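Local atomic coordinates of delta-1-pyrroline-5-carboxylate dehydrogenase, mitochondrial (Mus musculus, PDB entry 4E3X), a protein that oxidises the semialdehyde of L-glutamate to L-glutamate with NAD(+), probably as the last step of mitochondrial proline breakdown. Residues I207-F212 with G217-A222; T237-S242 with I259-A264; T213-N218 with N283-V288; A145-G150 with E159-A164. All coordinates share one frame; numbering follows the deposited sequence.

Contact 1. Residues I207-F212 with G217-A222; sequences ISPFNF and GNLAGA. With PRO (proline), chain K; PRO (proline), chain J.
Leu219 sets its CG anti to its own carbonyl carbon, chi1 -71°, and an extended chi2 of 177° carries CD1 onto the strand end at Ile207 and the loop at Ser208. This is the beta-to-alpha connection from strand 203-207 to helix 213-225 in the Rossmann-like NAD(+)-binding domain of an aldehyde dehydrogenase, with Phe212 at the N-cap position of the helix. The single methyl CD1 does most of the touching. It lies 3.3 Å from Ile207 O and 3.6 Å from Ser208 CA, and Ser208 CB is also beside it. Pro209 CD is a looser apolar neighbour of Leu219 CD1. Ser208, an NAD(+)-binding residue, is hydrogen-bonded through OG to Trp232. The loop also carries Asn211, by similarity the stabiliser of the transition state, whose ND2 is bonded to Gln346 O. Two bound prolines meet the phenylalanines here. One lies over a face of Phe212, with its CB 3.6 Å from Phe212 CE1, and is also held by Ser349, Gly512 and Ser513. Replacing Phe212 by alanine removes the ring, and that proline would probably lose its aromatic wall and Lys153 its cation-pi partner. The other proline approaches Phe210 obliquely, its CD 3.6 Å from Phe210 CD2.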
loop_
_atom_site.group_PDB
_atom_site.type_symbol
_atom_site.label_atom_id
_atom_site.label_comp_id
_atom_site.label_asym_id
_atom_site.label_seq_id
_atom_site.Cartn_x
_atom_site.Cartn_y
_atom_site.Cartn_z
ATOM N N ILE B 207 -7.123 -13.233 -8.615
ATOM C CA ILE B 207 -8.316 -13.354 -9.442
ATOM C C ILE B 207 -8.087 -12.588 -10.737
ATOM O O ILE B 207 -8.020 -11.360 -10.728
ATOM C CB ILE B 207 -9.536 -12.783 -8.692
ATOM C CG1 ILE B 207 -9.801 -13.575 -7.399
ATOM C CG2 ILE B 207 -10.763 -12.745 -9.601
ATOM C CD1 ILE B 207 -10.752 -12.901 -6.436
ATOM N N SER B 208 -7.951 -13.318 -11.840
ATOM C CA SER B 208 -7.489 -12.723 -13.097
ATOM C C SER B 208 -8.573 -12.669 -14.184
ATOM O O SER B 208 -9.522 -13.452 -14.161
ATOM C CB SER B 208 -6.243 -13.457 -13.596
ATOM O OG SER B 208 -6.472 -14.846 -13.730
ATOM N N PRO B 209 -8.431 -11.738 -15.141
ATOM C CA PRO B 209 -9.466 -11.507 -16.155
ATOM C C PRO B 209 -9.177 -12.227 -17.472
ATOM O O PRO B 209 -8.070 -12.713 -17.703
ATOM C CB PRO B 209 -9.370 -10.001 -16.379
ATOM C CG PRO B 209 -7.904 -9.746 -16.275
ATOM C CD PRO B 209 -7.391 -10.693 -15.200
ATOM N N PHE B 210 -10.166 -12.255 -18.356
ATOM C CA PHE B 210 -10.025 -12.990 -19.600
ATOM C C PHE B 210 -9.078 -12.340 -20.582
ATOM O O PHE B 210 -8.544 -13.007 -21.473
ATOM C CB PHE B 210 -11.385 -13.159 -20.294
ATOM C CG PHE B 210 -11.897 -11.912 -20.982
ATOM C CD1 PHE B 210 -11.604 -11.667 -22.321
ATOM C CD2 PHE B 210 -12.690 -10.999 -20.304
ATOM C CE1 PHE B 210 -12.074 -10.527 -22.963
ATOM C CE2 PHE B 210 -13.169 -9.863 -20.941
ATOM C CZ PHE B 210 -12.857 -9.628 -22.272
ATOM N N ASN B 211 -8.914 -11.029 -20.463
ATOM C CA ASN B 211 -8.473 -10.269 -21.631
ATOM C C ASN B 211 -6.979 -10.179 -21.860
ATOM O O ASN B 211 -6.545 -9.808 -22.947
ATOM C CB ASN B 211 -9.142 -8.896 -21.686
ATOM C CG ASN B 211 -8.745 -8.006 -20.537
ATOM O OD1 ASN B 211 -8.380 -8.474 -19.460
ATOM N ND2 ASN B 211 -8.828 -6.701 -20.758
ATOM N N PHE B 212 -6.197 -10.515 -20.840
ATOM C CA PHE B 212 -4.751 -10.614 -20.994
ATOM C C PHE B 212 -4.218 -11.831 -20.275
ATOM O O PHE B 212 -4.332 -11.940 -19.061
ATOM C CB PHE B 212 -4.046 -9.363 -20.472
ATOM C CG PHE B 212 -4.226 -8.169 -21.354
ATOM C CD1 PHE B 212 -5.275 -7.287 -21.142
ATOM C CD2 PHE B 212 -3.362 -7.936 -22.413
ATOM C CE1 PHE B 212 -5.451 -6.188 -21.963
ATOM C CE2 PHE B 212 -3.535 -6.836 -23.244
ATOM C CZ PHE B 212 -4.579 -5.961 -23.012
ATOM N N GLY B 217 -0.661 -14.290 -15.078
ATOM C CA GLY B 217 0.690 -14.648 -14.691
ATOM C C GLY B 217 1.253 -13.692 -13.657
ATOM O O GLY B 217 1.907 -14.112 -12.701
ATOM N N ASN B 218 0.996 -12.399 -13.835
ATOM C CA ASN B 218 1.487 -11.402 -12.889
ATOM C C ASN B 218 0.724 -11.395 -11.562
ATOM O O ASN B 218 1.323 -11.272 -10.504
ATOM C CB ASN B 218 1.463 -10.005 -13.523
ATOM C CG ASN B 218 2.115 -8.969 -12.649
ATOM O OD1 ASN B 218 3.239 -9.156 -12.188
ATOM N ND2 ASN B 218 1.407 -7.881 -12.388
ATOM N N LEU B 219 -0.599 -11.494 -11.617
ATOM C CA LEU B 219 -1.398 -11.456 -10.395
ATOM C C LEU B 219 -1.051 -12.587 -9.432
ATOM O O LEU B 219 -1.034 -12.388 -8.221
ATOM C CB LEU B 219 -2.889 -11.502 -10.717
ATOM C CG LEU B 219 -3.505 -10.262 -11.360
ATOM C CD1 LEU B 219 -4.955 -10.560 -11.656
ATOM C CD2 LEU B 219 -3.387 -9.038 -10.457
ATOM N N ALA B 220 -0.788 -13.773 -9.975
ATOM C CA ALA B 220 -0.370 -14.905 -9.155
ATOM C C ALA B 220 1.144 -14.912 -8.938
ATOM O O ALA B 220 1.632 -15.252 -7.861
ATOM C CB ALA B 220 -0.830 -16.211 -9.796
ATOM N N GLY B 221 1.893 -14.536 -9.968
ATOM C CA GLY B 221 3.345 -14.644 -9.957
ATOM C C GLY B 221 4.065 -13.625 -9.094
ATOM O O GLY B 221 5.021 -13.961 -8.401
ATOM N N ALA B 222 3.629 -12.371 -9.140
ATOM C CA ALA B 222 4.306 -11.344 -8.354
ATOM C C ALA B 222 4.235 -11.598 -6.837
ATOM O O ALA B 222 5.268 -11.548 -6.162
ATOM C CB ALA B 222 3.814 -9.955 -8.726
HETATM N N PRO K . -1.769 -2.976 -20.073
HETATM C CA PRO K . -2.691 -3.031 -21.209
HETATM C C PRO K . -2.647 -1.765 -22.059
HETATM O O PRO K . -2.054 -0.747 -21.686
HETATM C CB PRO K . -4.052 -3.172 -20.530
HETATM C CG PRO K . -3.748 -3.986 -19.320
HETATM C CD PRO K . -2.368 -3.556 -18.858
HETATM O OXT PRO K . -3.210 -1.743 -23.155
HETATM N N PRO J . -17.511 -11.766 -20.389
HETATM C CA PRO J . -18.371 -11.866 -19.206
HETATM C C PRO J . -19.345 -10.696 -19.117
HETATM O O PRO J . -19.439 -9.882 -20.041
HETATM C CB PRO J . -17.371 -11.838 -18.033
HETATM C CG PRO J . -16.001 -11.612 -18.652
HETATM C CD PRO J . -16.113 -12.083 -20.065
HETATM O OXT PRO J . -20.067 -10.550 -18.131
#

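Contact 2. Residues T237-S242 with I259-A264; sequences TAMLAS and IQFVPA
Phe261, on the short strand 259-261, meets both Met239 and Ser242 on helix 239-251. With chi1 at -169° its ring CG is anti to the backbone N, and the ring reaches toward the first turn of the helix. Phe261 CZ lies 3.7 Å from Met239 SD. The sulfur is 4.8 Å from the centroid of the Phe261 ring and 66° off its normal, an oblique Met-aromatic contact. On the same ring, Phe261 CE1 comes 3.9 Å from Ser242 O. Trp232 meets Phe261 edge-to-face. A serine in place of Phe261 would probably open a gap beside the Met239 sulfur and take away the ring against which Trp232 packs. Two residues on, Pro263 presents its ring to the same methionine, and the two side chains cross at about a right angle. Bends at chi2 and chi3 bring Met239 SD to 3.6 Å from Pro263 CG and Met239 CE to 3.9 Å from Pro263 CB. At the helix start, Ala238 O accepts from both Ser242 N and Ser242 OG, the hydroxyl at 2.8 Å and above the carbonyl plane. The contact joins the helix and second strand of the beta-alpha-beta unit 230-233, 239-251 and 259-261, whose last strand is outermost in the five-stranded parallel sheet of the NAD(+)-binding domain.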
loop_
_atom_site.group_PDB
_atom_site.type_symbol
_atom_site.label_atom_id
_atom_site.label_comp_id
_atom_site.label_asym_id
_atom_site.label_seq_id
_atom_site.Cartn_x
_atom_site.Cartn_y
_atom_site.Cartn_z
ATOM N N THR B 237 -12.713 -17.809 -19.320
ATOM C CA THR B 237 -12.602 -17.561 -20.752
ATOM C C THR B 237 -11.150 -17.403 -21.222
ATOM O O THR B 237 -10.908 -17.140 -22.402
ATOM C CB THR B 237 -13.480 -16.360 -21.174
ATOM O OG1 THR B 237 -13.406 -15.346 -20.174
ATOM C CG2 THR B 237 -14.937 -16.778 -21.273
ATOM N N ALA B 238 -10.199 -17.631 -20.311
ATOM C CA ALA B 238 -8.777 -17.681 -20.662
ATOM C C ALA B 238 -8.113 -18.922 -20.072
ATOM O O ALA B 238 -6.902 -18.937 -19.854
ATOM C CB ALA B 238 -8.050 -16.424 -20.186
ATOM N N MET B 239 -8.902 -19.963 -19.815
ATOM C CA MET B 239 -8.384 -21.121 -19.084
ATOM C C MET B 239 -7.223 -21.837 -19.787
ATOM O O MET B 239 -6.227 -22.202 -19.144
ATOM C CB MET B 239 -9.521 -22.094 -18.787
ATOM C CG MET B 239 -9.182 -23.163 -17.763
ATOM S SD MET B 239 -8.756 -22.454 -16.162
ATOM C CE MET B 239 -10.148 -21.398 -15.861
ATOM N N LEU B 240 -7.373 -22.064 -21.087
ATOM C CA LEU B 240 -6.382 -22.801 -21.860
ATOM C C LEU B 240 -4.991 -22.159 -21.756
ATOM O O LEU B 240 -4.012 -22.825 -21.404
ATOM C CB LEU B 240 -6.836 -22.872 -23.319
ATOM C CG LEU B 240 -5.995 -23.728 -24.264
ATOM C CD1 LEU B 240 -6.145 -25.217 -23.945
ATOM C CD2 LEU B 240 -6.380 -23.431 -25.718
ATOM N N ALA B 241 -4.899 -20.859 -22.031
ATOM C CA ALA B 241 -3.614 -20.184 -21.924
ATOM C C ALA B 241 -3.140 -20.047 -20.478
ATOM O O ALA B 241 -1.940 -20.129 -20.208
ATOM C CB ALA B 241 -3.657 -18.818 -22.599
ATOM N N SER B 242 -4.072 -19.845 -19.548
ATOM C CA SER B 242 -3.688 -19.694 -18.146
ATOM C C SER B 242 -3.039 -20.961 -17.605
ATOM O O SER B 242 -2.039 -20.897 -16.886
ATOM C CB SER B 242 -4.892 -19.319 -17.284
ATOM O OG SER B 242 -5.392 -18.051 -17.657
ATOM N N ILE B 259 1.645 -21.944 -5.774
ATOM C CA ILE B 259 0.476 -21.443 -6.491
ATOM C C ILE B 259 -0.450 -22.628 -6.721
ATOM O O ILE B 259 -0.061 -23.608 -7.364
ATOM C CB ILE B 259 0.818 -20.763 -7.834
ATOM C CG1 ILE B 259 1.693 -19.518 -7.609
ATOM C CG2 ILE B 259 -0.471 -20.368 -8.554
ATOM C CD1 ILE B 259 2.173 -18.872 -8.894
ATOM N N GLN B 260 -1.655 -22.555 -6.157
ATOM C CA GLN B 260 -2.682 -23.560 -6.375
ATOM C C GLN B 260 -3.542 -23.103 -7.546
ATOM O O GLN B 260 -3.995 -21.955 -7.582
ATOM C CB GLN B 260 -3.532 -23.738 -5.113
ATOM C CG GLN B 260 -2.723 -23.860 -3.817
ATOM C CD GLN B 260 -2.012 -25.198 -3.644
ATOM O OE1 GLN B 260 -1.448 -25.749 -4.590
ATOM N NE2 GLN B 260 -2.008 -25.708 -2.409
ATOM N N PHE B 261 -3.720 -23.981 -8.532
ATOM C CA PHE B 261 -4.458 -23.634 -9.741
ATOM C C PHE B 261 -5.908 -24.040 -9.519
ATOM O O PHE B 261 -6.256 -25.224 -9.612
ATOM C CB PHE B 261 -3.848 -24.356 -10.952
ATOM C CG PHE B 261 -4.372 -23.867 -12.273
ATOM C CD1 PHE B 261 -3.838 -22.731 -12.860
ATOM C CD2 PHE B 261 -5.384 -24.558 -12.938
ATOM C CE1 PHE B 261 -4.322 -22.273 -14.080
ATOM C CE2 PHE B 261 -5.874 -24.114 -14.151
ATOM C CZ PHE B 261 -5.340 -22.973 -14.726
ATOM N N VAL B 262 -6.746 -23.061 -9.178
ATOM C CA VAL B 262 -8.091 -23.350 -8.711
ATOM C C VAL B 262 -9.177 -22.507 -9.383
ATOM O O VAL B 262 -9.758 -21.607 -8.769
ATOM C CB VAL B 262 -8.194 -23.276 -7.167
ATOM C CG1 VAL B 262 -7.515 -24.488 -6.552
ATOM C CG2 VAL B 262 -7.581 -21.991 -6.628
ATOM N N PRO B 263 -9.487 -22.832 -10.645
ATOM C CA PRO B 263 -10.715 -22.306 -11.252
ATOM C C PRO B 263 -11.903 -22.545 -10.329
ATOM O O PRO B 263 -11.942 -23.559 -9.634
ATOM C CB PRO B 263 -10.876 -23.161 -12.515
ATOM C CG PRO B 263 -9.492 -23.680 -12.814
ATOM C CD PRO B 263 -8.827 -23.845 -11.489
ATOM N N ALA B 264 -12.866 -21.627 -10.325
ATOM C CA ALA B 264 -13.979 -21.721 -9.392
ATOM C C ALA B 264 -15.060 -20.737 -9.807
ATOM O O ALA B 264 -14.796 -19.764 -10.521
ATOM C CB ALA B 264 -13.508 -21.412 -7.968
#

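Contact 3. Residues T213-N218 with N283-V288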
loop_
_atom_site.group_PDB
_atom_site.type_symbol
_atom_site.label_atom_id
_atom_site.label_comp_id
_atom_site.label_asym_id
_atom_site.label_seq_id
_atom_site.Cartn_x
_atom_site.Cartn_y
_atom_site.Cartn_z
ATOM N N THR B 213 -3.636 -12.746 -21.035
ATOM C CA THR B 213 -2.949 -13.889 -20.451
ATOM C C THR B 213 -1.884 -13.444 -19.450
ATOM O O THR B 213 -1.702 -14.072 -18.406
ATOM C CB THR B 213 -2.338 -14.738 -21.574
ATOM O OG1 THR B 213 -3.411 -15.258 -22.357
ATOM C CG2 THR B 213 -1.490 -15.892 -21.042
ATOM N N ALA B 214 -1.193 -12.351 -19.771
ATOM C CA ALA B 214 -0.096 -11.870 -18.944
ATOM C C ALA B 214 -0.551 -11.429 -17.556
ATOM O O ALA B 214 0.192 -11.558 -16.586
ATOM C CB ALA B 214 0.633 -10.724 -19.646
ATOM N N ILE B 215 -1.758 -10.877 -17.458
ATOM C CA ILE B 215 -2.239 -10.368 -16.179
ATOM C C ILE B 215 -2.381 -11.490 -15.160
ATOM O O ILE B 215 -2.006 -11.326 -14.006
ATOM C CB ILE B 215 -3.545 -9.563 -16.337
ATOM C CG1 ILE B 215 -3.257 -8.256 -17.078
ATOM C CG2 ILE B 215 -4.150 -9.241 -14.976
ATOM C CD1 ILE B 215 -4.479 -7.399 -17.327
ATOM N N GLY B 216 -2.889 -12.641 -15.593
ATOM C CA GLY B 216 -2.990 -13.790 -14.710
ATOM C C GLY B 216 -1.636 -14.222 -14.180
ATOM O O GLY B 216 -1.464 -14.483 -12.985
ATOM N N GLY B 217 -0.661 -14.290 -15.078
ATOM C CA GLY B 217 0.690 -14.648 -14.691
ATOM C C GLY B 217 1.253 -13.692 -13.657
ATOM O O GLY B 217 1.907 -14.112 -12.701
ATOM N N ASN B 218 0.996 -12.399 -13.835
ATOM C CA ASN B 218 1.487 -11.402 -12.889
ATOM C C ASN B 218 0.724 -11.395 -11.562
ATOM O O ASN B 218 1.323 -11.272 -10.504
ATOM C CB ASN B 218 1.463 -10.005 -13.523
ATOM C CG ASN B 218 2.115 -8.969 -12.649
ATOM O OD1 ASN B 218 3.239 -9.156 -12.188
ATOM N ND2 ASN B 218 1.407 -7.881 -12.388
ATOM N N ASN B 283 -5.395 -10.082 -4.885
ATOM C CA ASN B 283 -4.825 -9.404 -6.041
ATOM C C ASN B 283 -5.800 -9.616 -7.189
ATOM O O ASN B 283 -5.891 -10.714 -7.744
ATOM C CB ASN B 283 -3.441 -9.968 -6.374
ATOM C CG ASN B 283 -2.575 -8.982 -7.152
ATOM O OD1 ASN B 283 -2.948 -7.819 -7.321
ATOM N ND2 ASN B 283 -1.409 -9.439 -7.622
ATOM N N PHE B 284 -6.553 -8.565 -7.503
ATOM C CA PHE B 284 -7.735 -8.656 -8.342
ATOM C C PHE B 284 -7.633 -7.789 -9.588
ATOM O O PHE B 284 -7.146 -6.659 -9.539
ATOM C CB PHE B 284 -8.944 -8.199 -7.521
ATOM C CG PHE B 284 -10.235 -8.141 -8.303
ATOM C CD1 PHE B 284 -10.666 -6.953 -8.894
ATOM C CD2 PHE B 284 -11.025 -9.274 -8.435
ATOM C CE1 PHE B 284 -11.855 -6.905 -9.606
ATOM C CE2 PHE B 284 -12.207 -9.232 -9.148
ATOM C CZ PHE B 284 -12.623 -8.047 -9.733
ATOM N N THR B 285 -8.119 -8.315 -10.705
ATOM C CA THR B 285 -8.383 -7.488 -11.882
ATOM C C THR B 285 -9.706 -7.944 -12.484
ATOM O O THR B 285 -9.888 -9.131 -12.741
ATOM C CB THR B 285 -7.223 -7.526 -12.906
ATOM O OG1 THR B 285 -6.030 -7.015 -12.286
ATOM C CG2 THR B 285 -7.557 -6.672 -14.136
ATOM N N GLY B 286 -10.624 -6.999 -12.674
ATOM C CA GLY B 286 -11.975 -7.302 -13.122
ATOM C C GLY B 286 -12.885 -6.101 -12.924
ATOM O O GLY B 286 -12.445 -4.964 -13.076
ATOM N N SER B 287 -14.148 -6.343 -12.566
ATOM C CA SER B 287 -15.143 -5.268 -12.496
ATOM C C SER B 287 -15.116 -4.495 -11.180
ATOM O O SER B 287 -14.717 -5.024 -10.141
ATOM C CB SER B 287 -16.555 -5.829 -12.709
ATOM O OG SER B 287 -17.022 -6.462 -11.524
ATOM N N VAL B 288 -15.577 -3.249 -11.229
ATOM C CA VAL B 288 -15.750 -2.440 -10.023
ATOM C C VAL B 288 -16.682 -3.110 -8.991
ATOM O O VAL B 288 -16.316 -3.202 -7.819
ATOM C CB VAL B 288 -16.236 -0.989 -10.346
ATOM C CG1 VAL B 288 -16.491 -0.204 -9.067
ATOM C CG2 VAL B 288 -15.233 -0.258 -11.231
#
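Van der Waals packing of a methyl on a threonine side chain carries this contact. Ile215 points its branch methyl CG2 at Thr285, and the two side chains cross at about a right angle. Ile215 CG2 is 4.0 Å from Thr285 OG1 and 4.1 Å from Thr285 CB. The isoleucine sets CG2 anti to its backbone N, with CG1 beside that N at chi1 -69°. One methyl is thus aimed at the strand. Pro209 packs on the same isoleucine, and a bound proline touches it as well.

The polar groups mostly find partners elsewhere. Asn283 ND2 is 4.4 Å from Asn218 O, too long for a hydrogen bond. The same ND2 is bonded to Tyr537 OH and to Leu219 O, one residue further along the helix. Thus the buried amide ties the strand to helix 213-225 just past Asn218. Past the strand, Gly286, Ser287 and Val288 belong to the NAD(+)-binding site, and Ser287 caps the start of the next helix.

Both sides are buried. Strand 279-285 runs between strands 203-207 and 310-314, and Thr285 touches Glu314, the proton acceptor. Helix 213-225 packs on this parallel sheet of the Rossmann-like NAD(+)-binding domain, and helices 155-180 and 239-251 pack against helix 213-225.

Contact 4. Residues A145-G150 with E159-A164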
loop_
_atom_site.group_PDB
_atom_site.type_symbol
_atom_site.label_atom_id
_atom_site.label_comp_id
_atom_site.label_asym_id
_atom_site.label_seq_id
_atom_site.Cartn_x
_atom_site.Cartn_y
_atom_site.Cartn_z
ATOM N N ALA B 145 -0.632 -19.359 -29.426
ATOM C CA ALA B 145 -1.713 -20.075 -30.087
ATOM C C ALA B 145 -2.891 -20.276 -29.143
ATOM O O ALA B 145 -4.053 -20.140 -29.549
ATOM C CB ALA B 145 -1.219 -21.416 -30.624
ATOM N N LYS B 146 -2.592 -20.584 -27.882
ATOM C CA LYS B 146 -3.651 -20.828 -26.912
ATOM C C LYS B 146 -4.413 -19.545 -26.587
ATOM O O LYS B 146 -5.609 -19.582 -26.323
ATOM C CB LYS B 146 -3.080 -21.474 -25.649
ATOM C CG LYS B 146 -2.652 -22.911 -25.901
ATOM C CD LYS B 146 -2.044 -23.589 -24.683
ATOM C CE LYS B 146 -1.758 -25.045 -24.993
ATOM N NZ LYS B 146 -1.121 -25.753 -23.848
ATOM N N THR B 147 -3.715 -18.417 -26.615
ATOM C CA THR B 147 -4.346 -17.124 -26.396
ATOM C C THR B 147 -5.185 -16.724 -27.624
ATOM O O THR B 147 -6.289 -16.184 -27.500
ATOM C CB THR B 147 -3.276 -16.064 -26.059
ATOM O OG1 THR B 147 -2.575 -16.461 -24.868
ATOM C CG2 THR B 147 -3.898 -14.700 -25.829
ATOM N N MET B 148 -4.678 -17.009 -28.819
ATOM C CA MET B 148 -5.452 -16.751 -30.037
ATOM C C MET B 148 -6.727 -17.576 -30.084
ATOM O O MET B 148 -7.821 -17.048 -30.289
ATOM C CB MET B 148 -4.610 -17.053 -31.277
ATOM C CG MET B 148 -3.437 -16.101 -31.478
ATOM S SD MET B 148 -2.456 -16.485 -32.941
ATOM C CE MET B 148 -3.670 -16.210 -34.226
ATOM N N VAL B 149 -6.584 -18.882 -29.909
ATOM C CA VAL B 149 -7.718 -19.778 -30.085
ATOM C C VAL B 149 -8.704 -19.697 -28.926
ATOM O O VAL B 149 -9.915 -19.763 -29.131
ATOM C CB VAL B 149 -7.243 -21.226 -30.331
ATOM C CG1 VAL B 149 -8.405 -22.206 -30.297
ATOM C CG2 VAL B 149 -6.503 -21.314 -31.654
ATOM N N GLY B 150 -8.185 -19.527 -27.714
ATOM C CA GLY B 150 -9.040 -19.513 -26.543
ATOM C C GLY B 150 -9.622 -18.153 -26.202
ATOM O O GLY B 150 -10.725 -18.078 -25.664
ATOM N N GLU B 159 0.966 -11.847 -29.274
ATOM C CA GLU B 159 2.403 -11.633 -29.132
ATOM C C GLU B 159 2.750 -10.590 -28.078
ATOM O O GLU B 159 3.640 -10.811 -27.258
ATOM C CB GLU B 159 3.024 -11.254 -30.482
ATOM C CG GLU B 159 4.403 -10.617 -30.400
ATOM C CD GLU B 159 5.528 -11.601 -30.095
ATOM O OE1 GLU B 159 5.259 -12.797 -29.847
ATOM O OE2 GLU B 159 6.695 -11.162 -30.113
ATOM N N ILE B 160 2.055 -9.460 -28.088
ATOM C CA ILE B 160 2.360 -8.417 -27.114
ATOM C C ILE B 160 1.922 -8.775 -25.699
ATOM O O ILE B 160 2.409 -8.180 -24.743
ATOM C CB ILE B 160 1.802 -7.032 -27.510
ATOM C CG1 ILE B 160 0.273 -7.004 -27.449
ATOM C CG2 ILE B 160 2.327 -6.615 -28.880
ATOM C CD1 ILE B 160 -0.322 -5.649 -27.812
ATOM N N ASP B 161 1.031 -9.760 -25.585
ATOM C CA ASP B 161 0.435 -10.166 -24.316
ATOM C C ASP B 161 1.107 -11.422 -23.746
ATOM O O ASP B 161 1.898 -11.341 -22.799
ATOM C CB ASP B 161 -1.075 -10.390 -24.533
ATOM C CG ASP B 161 -1.768 -11.077 -23.357
ATOM O OD1 ASP B 161 -1.217 -11.075 -22.240
ATOM O OD2 ASP B 161 -2.882 -11.619 -23.564
ATOM N N ALA B 162 0.777 -12.583 -24.313
ATOM C CA ALA B 162 1.213 -13.868 -23.757
ATOM C C ALA B 162 2.714 -14.062 -23.834
ATOM O O ALA B 162 3.295 -14.793 -23.032
ATOM C CB ALA B 162 0.499 -15.017 -24.448
ATOM N N ALA B 163 3.342 -13.430 -24.817
ATOM C CA ALA B 163 4.789 -13.437 -24.869
ATOM C C ALA B 163 5.340 -12.185 -24.191
ATOM O O ALA B 163 5.711 -12.232 -23.029
ATOM C CB ALA B 163 5.289 -13.567 -26.303
ATOM N N ALA B 164 5.360 -11.059 -24.897
ATOM C CA ALA B 164 6.122 -9.903 -24.433
ATOM C C ALA B 164 5.762 -9.406 -23.037
ATOM O O ALA B 164 6.635 -9.302 -22.190
ATOM C CB ALA B 164 6.040 -8.767 -25.424
#
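This is a small, buried helix-to-helix packing contact between helix 140-151 and helix 155-180, two helices that follow each other in the chain. Within the aldehyde dehydrogenase family region, helix 140-151 lies beside helix 239-251, and helix 155-180 beside the start of helix 213-225. The backbones come nearest at Thr147 and Ala162, whose CA atoms are 7.0 Å apart. Thr147 carries one side of the contact with both branches of its side chain. Its OG1 lies 3.4 Å from Ala162 CB, a van der Waals contact between a hydroxyl and a methyl. Its methyl CG2, anti to the backbone N while OG1 sits at chi1 -60°, is 4.0 Å from Asp161 OD2. The small Ala162 probably allows the close approach here. The hydroxyl of Thr147 is hydrogen-bonded to Val143 O in its own helix and to Thr213 OG1.

Asp161 has stronger partners beyond the threonine methyl. OD1 is bonded to Ala214 N, while OD2 takes Thr213 N and forms a salt bridge with Lys153. Several bonds thus fix the rotation of this buried carboxylate, and the lysine and the helix start would probably favour its charged form. Asp161 lies in a wider pi-type turn at 159-164, where Ala164 N is bonded to Glu159 O at 2.9 Å. Asp161 thereby ties helix 155-180 to the first N-H groups of helix 213-225, in helix-to-helix packing next to the loop that holds Asn211.

Overall arrangement
Along the chain contact 4 comes first, then contact 1, with contact 3 opening before contact 1 closes; contact 2 lies nested within the loop that contact 3 closes. Contacts 1 and 3 share helix 213-225 and Gly217 and Asn218, with centres about 4 Å apart. The centre of contact 2 is about 9 Å from that of contact 1; contacts 2 and 3 reach the same five-stranded parallel sheet, at its outermost strand and its interior. Contact 4 stands about 14 to 15 Å from the other three centres and joins two helices outside the sheet. Asp161 links it to contact 3, and Ala241 touches Thr147. Contacts 1 and 3 hold residues of the NAD(+) site, and contacts 2 and 4 lie beside them.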